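Local coordinates for protein techylectin-5A (Tachypleus tridentatus, PDB 1JC9) that recognises acetyl group-containing substances on cell surfaces as a lectin of innate immunity and agglutinates bacteria and human erythrocytes, at residues 93-105 against 220-232. Residues are numbered along the deposited sequence; the frame is centred on the assembly and turned at random.
Sequences QRRGNYGNPSDYF and HESNLNGLYLNGE. With NAG (2-acetamido-2-deoxy-beta-D-glucopyranose), chain B.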
loop_
_atom_site.group_PDB
_atom_site.type_symbol
_atom_site.label_atom_id
_atom_site.label_comp_id
_atom_site.label_asym_id
_atom_site.label_seq_id
_atom_site.Cartn_x
_atom_site.Cartn_y
_atom_site.Cartn_z
ATOM N N GLN A 93 -1.777 -4.175 0.591
ATOM C CA GLN A 93 -2.700 -3.511 -0.333
ATOM C C GLN A 93 -2.690 -4.195 -1.692
ATOM O O GLN A 93 -1.660 -4.708 -2.125
ATOM C CB GLN A 93 -2.321 -2.033 -0.527
ATOM C CG GLN A 93 -3.319 -1.239 -1.395
ATOM C CD GLN A 93 -2.895 -1.095 -2.858
ATOM O OE1 GLN A 93 -2.177 -1.934 -3.402
ATOM N NE2 GLN A 93 -3.356 -0.027 -3.502
ATOM N N ARG A 94 -3.842 -4.211 -2.355
ATOM C CA ARG A 94 -3.951 -4.793 -3.688
ATOM C C ARG A 94 -5.111 -4.188 -4.469
ATOM O O ARG A 94 -6.178 -3.937 -3.916
ATOM C CB ARG A 94 -4.144 -6.315 -3.628
ATOM C CG ARG A 94 -4.212 -6.949 -5.024
ATOM C CD ARG A 94 -4.551 -8.437 -5.001
ATOM N NE ARG A 94 -3.521 -9.256 -4.358
ATOM C CZ ARG A 94 -3.719 -9.965 -3.250
ATOM N NH1 ARG A 94 -4.908 -9.959 -2.659
ATOM N NH2 ARG A 94 -2.732 -10.687 -2.735
ATOM N N ARG A 95 -4.878 -3.945 -5.757
ATOM C CA ARG A 95 -5.894 -3.418 -6.662
ATOM C C ARG A 95 -5.951 -4.397 -7.833
ATOM O O ARG A 95 -4.921 -4.901 -8.282
ATOM C CB ARG A 95 -5.519 -2.024 -7.190
ATOM C CG ARG A 95 -5.358 -0.943 -6.128
ATOM C CD ARG A 95 -6.572 -0.847 -5.209
ATOM N NE ARG A 95 -7.799 -0.420 -5.880
ATOM C CZ ARG A 95 -8.084 0.837 -6.215
ATOM N NH1 ARG A 95 -7.228 1.825 -5.955
ATOM N NH2 ARG A 95 -9.252 1.115 -6.779
ATOM N N GLY A 96 -7.156 -4.674 -8.310
ATOM C CA GLY A 96 -7.328 -5.585 -9.426
ATOM C C GLY A 96 -8.758 -5.484 -9.906
ATOM O O GLY A 96 -9.546 -4.738 -9.327
ATOM N N ASN A 97 -9.102 -6.209 -10.963
ATOM C CA ASN A 97 -10.467 -6.181 -11.477
ATOM C C ASN A 97 -11.209 -7.339 -10.820
ATOM O O ASN A 97 -11.284 -8.429 -11.380
ATOM C CB ASN A 97 -10.468 -6.363 -12.993
ATOM C CG ASN A 97 -11.779 -5.943 -13.626
ATOM O OD1 ASN A 97 -12.850 -6.142 -13.048
ATOM N ND2 ASN A 97 -11.705 -5.368 -14.822
ATOM N N TYR A 98 -11.757 -7.098 -9.631
ATOM C CA TYR A 98 -12.453 -8.144 -8.890
ATOM C C TYR A 98 -13.957 -7.956 -8.754
ATOM O O TYR A 98 -14.605 -8.692 -8.015
ATOM C CB TYR A 98 -11.834 -8.284 -7.496
ATOM C CG TYR A 98 -10.381 -8.698 -7.514
ATOM C CD1 TYR A 98 -10.011 -9.997 -7.859
ATOM C CD2 TYR A 98 -9.371 -7.788 -7.204
ATOM C CE1 TYR A 98 -8.672 -10.378 -7.896
ATOM C CE2 TYR A 98 -8.029 -8.159 -7.238
ATOM C CZ TYR A 98 -7.688 -9.453 -7.584
ATOM O OH TYR A 98 -6.364 -9.827 -7.618
ATOM N N GLY A 99 -14.514 -6.972 -9.449
ATOM C CA GLY A 99 -15.948 -6.763 -9.375
ATOM C C GLY A 99 -16.424 -5.600 -8.528
ATOM O O GLY A 99 -17.610 -5.270 -8.548
ATOM N N ASN A 100 -15.527 -4.974 -7.774
ATOM C CA ASN A 100 -15.928 -3.842 -6.946
ATOM C C ASN A 100 -16.008 -2.578 -7.796
ATOM O O ASN A 100 -15.383 -2.492 -8.851
ATOM C CB ASN A 100 -14.938 -3.647 -5.794
ATOM C CG ASN A 100 -15.050 -4.738 -4.743
ATOM O OD1 ASN A 100 -16.128 -4.980 -4.205
ATOM N ND2 ASN A 100 -13.938 -5.400 -4.445
ATOM N N PRO A 101 -16.795 -1.584 -7.356
ATOM C CA PRO A 101 -16.952 -0.320 -8.083
ATOM C C PRO A 101 -15.603 0.377 -8.266
ATOM O O PRO A 101 -14.692 0.194 -7.456
ATOM C CB PRO A 101 -17.885 0.485 -7.180
ATOM C CG PRO A 101 -18.674 -0.563 -6.480
ATOM C CD PRO A 101 -17.631 -1.591 -6.143
ATOM N N SER A 102 -15.483 1.184 -9.316
ATOM C CA SER A 102 -14.241 1.897 -9.593
ATOM C C SER A 102 -13.874 2.883 -8.486
ATOM O O SER A 102 -12.718 3.292 -8.373
ATOM C CB SER A 102 -14.350 2.649 -10.923
ATOM O OG SER A 102 -15.319 3.679 -10.841
ATOM N N ASP A 103 -14.858 3.263 -7.674
ATOM C CA ASP A 103 -14.637 4.205 -6.579
ATOM C C ASP A 103 -14.670 3.497 -5.220
ATOM O O ASP A 103 -14.974 4.103 -4.194
ATOM C CB ASP A 103 -15.696 5.315 -6.624
ATOM C CG ASP A 103 -17.098 4.803 -6.337
ATOM O OD1 ASP A 103 -17.383 3.620 -6.631
ATOM O OD2 ASP A 103 -17.925 5.588 -5.827
ATOM N N TYR A 104 -14.335 2.212 -5.229
ATOM C CA TYR A 104 -14.322 1.392 -4.024
ATOM C C TYR A 104 -13.357 1.887 -2.940
ATOM O O TYR A 104 -13.624 1.732 -1.744
ATOM C CB TYR A 104 -13.978 -0.047 -4.405
ATOM C CG TYR A 104 -14.042 -1.025 -3.261
ATOM C CD1 TYR A 104 -15.223 -1.214 -2.542
ATOM C CD2 TYR A 104 -12.928 -1.786 -2.913
ATOM C CE1 TYR A 104 -15.293 -2.143 -1.503
ATOM C CE2 TYR A 104 -12.985 -2.715 -1.882
ATOM C CZ TYR A 104 -14.167 -2.891 -1.183
ATOM O OH TYR A 104 -14.223 -3.828 -0.179
ATOM N N PHE A 105 -12.239 2.479 -3.353
ATOM C CA PHE A 105 -11.252 2.979 -2.400
ATOM C C PHE A 105 -11.472 4.433 -2.004
ATOM O O PHE A 105 -10.650 5.030 -1.304
ATOM C CB PHE A 105 -9.838 2.793 -2.959
ATOM C CG PHE A 105 -9.285 1.414 -2.740
ATOM C CD1 PHE A 105 -9.941 0.297 -3.250
ATOM C CD2 PHE A 105 -8.133 1.228 -1.986
ATOM C CE1 PHE A 105 -9.457 -0.989 -3.007
ATOM C CE2 PHE A 105 -7.641 -0.054 -1.738
ATOM C CZ PHE A 105 -8.307 -1.165 -2.249
ATOM N N HIS A 220 0.604 14.498 -5.607
ATOM C CA HIS A 220 1.215 13.170 -5.688
ATOM C C HIS A 220 1.957 12.855 -6.978
ATOM O O HIS A 220 1.849 13.569 -7.977
ATOM C CB HIS A 220 0.139 12.094 -5.512
ATOM C CG HIS A 220 -0.700 11.878 -6.734
ATOM N ND1 HIS A 220 -0.207 11.290 -7.881
ATOM C CD2 HIS A 220 -1.987 12.203 -7.002
ATOM C CE1 HIS A 220 -1.154 11.260 -8.801
ATOM N NE2 HIS A 220 -2.244 11.809 -8.294
ATOM N N GLU A 221 2.705 11.755 -6.929
ATOM C CA GLU A 221 3.429 11.229 -8.075
ATOM C C GLU A 221 2.970 9.773 -8.186
ATOM O O GLU A 221 3.132 9.135 -9.225
ATOM C CB GLU A 221 4.944 11.314 -7.876
ATOM C CG GLU A 221 5.461 12.744 -7.799
ATOM C CD GLU A 221 6.910 12.872 -8.231
ATOM O OE1 GLU A 221 7.776 12.166 -7.673
ATOM O OE2 GLU A 221 7.183 13.685 -9.137
ATOM N N SER A 222 2.399 9.256 -7.096
ATOM C CA SER A 222 1.843 7.897 -7.062
ATOM C C SER A 222 0.488 8.013 -6.361
ATOM O O SER A 222 0.349 8.767 -5.400
ATOM C CB SER A 222 2.771 6.920 -6.322
ATOM O OG SER A 222 3.076 7.351 -5.011
ATOM N N ASN A 223 -0.508 7.274 -6.841
ATOM C CA ASN A 223 -1.858 7.362 -6.284
ATOM C C ASN A 223 -2.540 5.997 -6.366
ATOM O O ASN A 223 -3.641 5.874 -6.897
ATOM C CB ASN A 223 -2.638 8.414 -7.097
ATOM C CG ASN A 223 -3.960 8.806 -6.465
ATOM O OD1 ASN A 223 -4.032 9.106 -5.275
ATOM N ND2 ASN A 223 -5.013 8.833 -7.272
ATOM N N LEU A 224 -1.886 4.980 -5.814
ATOM C CA LEU A 224 -2.387 3.608 -5.862
ATOM C C LEU A 224 -3.766 3.328 -5.277
ATOM O O LEU A 224 -4.384 2.314 -5.611
ATOM C CB LEU A 224 -1.342 2.671 -5.255
ATOM C CG LEU A 224 -0.271 2.170 -6.240
ATOM C CD1 LEU A 224 0.103 3.243 -7.253
ATOM C CD2 LEU A 224 0.945 1.707 -5.466
ATOM N N ASN A 225 -4.256 4.210 -4.410
ATOM C CA ASN A 225 -5.588 4.019 -3.847
ATOM C C ASN A 225 -6.609 4.877 -4.595
ATOM O O ASN A 225 -7.693 5.149 -4.080
ATOM C CB ASN A 225 -5.619 4.372 -2.358
ATOM C CG ASN A 225 -4.917 3.337 -1.500
ATOM O OD1 ASN A 225 -4.786 2.174 -1.890
ATOM N ND2 ASN A 225 -4.476 3.748 -0.316
ATOM N N GLY A 226 -6.261 5.291 -5.814
ATOM C CA GLY A 226 -7.161 6.115 -6.604
ATOM C C GLY A 226 -8.250 5.318 -7.306
ATOM O O GLY A 226 -8.423 4.126 -7.052
ATOM N N LEU A 227 -8.986 5.981 -8.195
ATOM C CA LEU A 227 -10.066 5.337 -8.937
ATOM C C LEU A 227 -9.532 4.252 -9.857
ATOM O O LEU A 227 -8.447 4.382 -10.419
ATOM C CB LEU A 227 -10.837 6.369 -9.777
ATOM C CG LEU A 227 -11.463 7.565 -9.053
ATOM C CD1 LEU A 227 -12.237 8.410 -10.050
ATOM C CD2 LEU A 227 -12.389 7.087 -7.946
ATOM N N TYR A 228 -10.301 3.177 -10.004
ATOM C CA TYR A 228 -9.908 2.079 -10.874
ATOM C C TYR A 228 -10.427 2.412 -12.268
ATOM O O TYR A 228 -11.535 2.011 -12.627
ATOM C CB TYR A 228 -10.538 0.768 -10.405
ATOM C CG TYR A 228 -9.903 -0.445 -11.042
ATOM C CD1 TYR A 228 -8.740 -1.002 -10.509
ATOM C CD2 TYR A 228 -10.424 -0.998 -12.213
ATOM C CE1 TYR A 228 -8.105 -2.076 -11.126
ATOM C CE2 TYR A 228 -9.795 -2.075 -12.843
ATOM C CZ TYR A 228 -8.636 -2.604 -12.293
ATOM O OH TYR A 228 -7.996 -3.648 -12.913
ATOM N N LEU A 229 -9.633 3.139 -13.047
ATOM C CA LEU A 229 -10.040 3.542 -14.391
ATOM C C LEU A 229 -9.574 2.591 -15.490
ATOM O O LEU A 229 -9.900 2.769 -16.664
ATOM C CB LEU A 229 -9.556 4.966 -14.668
ATOM C CG LEU A 229 -10.092 5.971 -13.645
ATOM C CD1 LEU A 229 -9.510 7.346 -13.918
ATOM C CD2 LEU A 229 -11.618 6.004 -13.703
ATOM N N ASN A 230 -8.791 1.591 -15.102
ATOM C CA ASN A 230 -8.323 0.562 -16.023
ATOM C C ASN A 230 -7.740 1.035 -17.354
ATOM O O ASN A 230 -8.390 0.934 -18.392
ATOM C CB ASN A 230 -9.480 -0.412 -16.278
ATOM C CG ASN A 230 -9.058 -1.633 -17.060
ATOM O OD1 ASN A 230 -7.931 -2.109 -16.933
ATOM N ND2 ASN A 230 -9.973 -2.165 -17.863
ATOM N N GLY A 231 -6.510 1.537 -17.324
ATOM C CA GLY A 231 -5.870 1.985 -18.546
ATOM C C GLY A 231 -5.820 3.488 -18.732
ATOM O O GLY A 231 -5.907 4.252 -17.767
ATOM N N GLU A 232 -5.679 3.909 -19.986
ATOM C CA GLU A 232 -5.617 5.326 -20.332
ATOM C C GLU A 232 -6.914 6.045 -19.973
ATOM O O GLU A 232 -7.998 5.468 -20.068
ATOM C CB GLU A 232 -5.347 5.495 -21.831
ATOM C CG GLU A 232 -4.022 4.916 -22.300
ATOM C CD GLU A 232 -4.134 3.479 -22.781
ATOM O OE1 GLU A 232 -4.743 2.643 -22.074
ATOM O OE2 GLU A 232 -3.600 3.182 -23.873
HETATM C C1 NAG B . 2.612 17.758 -9.874
HETATM C C2 NAG B . 1.095 18.037 -9.448
HETATM C C3 NAG B . 0.655 19.416 -10.072
HETATM C C4 NAG B . 1.551 20.461 -9.448
HETATM C C5 NAG B . 3.039 20.127 -9.825
HETATM C C6 NAG B . 4.020 21.127 -9.204
HETATM C C7 NAG B . -0.338 16.135 -9.034
HETATM C C8 NAG B . -1.225 15.013 -9.476
HETATM N N2 NAG B . 0.243 16.961 -9.978
HETATM O O1 NAG B . 3.136 16.498 -9.350
HETATM O O3 NAG B . -0.692 19.727 -9.721
HETATM O O4 NAG B . 1.197 21.791 -9.971
HETATM O O5 NAG B . 3.463 18.810 -9.356
HETATM O O6 NAG B . 5.322 20.645 -9.663
HETATM O O7 NAG B . -0.156 16.282 -7.800
HETATM O O HOH W 1 -11.483 3.451 -5.837
#
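G226 O accepts a hydrogen bond from R95 NH2 (3.1 Å), which lies almost in line with the C=O bond, and the oxygen stays within the guanidinium plane. R95 NH1 is a second donor to this oxygen and also points to L224 O, though its position is less certain. Bends at chi2 and chi3 bring the guanidinium edge to the type I beta turn N223-G226, while F105 lies against one guanidinium face, its CD1 3.4 Å above the plane and offset toward the rim. On the neighbouring residue of the turn, N225 OD1 accepts a nearly straight bond from Q93 NE2 (3.1 Å, 168° at the hydrogen), with the two amide planes 44° apart; N225 ND2 turns to G213 O. One loop meets the other through the backbone at Y228 N, which donates to S102 O at 2.9 Å. A water accepts from F105 N and lies 2.8 Å from S102 O, which competes with other acceptors for its protons. Y228, with CG anti to its own N (chi1 -166°), extends past the arginine and lays one ring face over G96 O, 3.5 Å from CE1; its hydroxyl bonds to P253 O of strand 250-261. In this fibrinogen C-terminal domain, the contact thus joins the end of strand 89-95 and its following loop to the segment that begins at H220, whose backbone N holds the acetyl oxygen O7 of NAG at 2.9 Å in the ligand pocket.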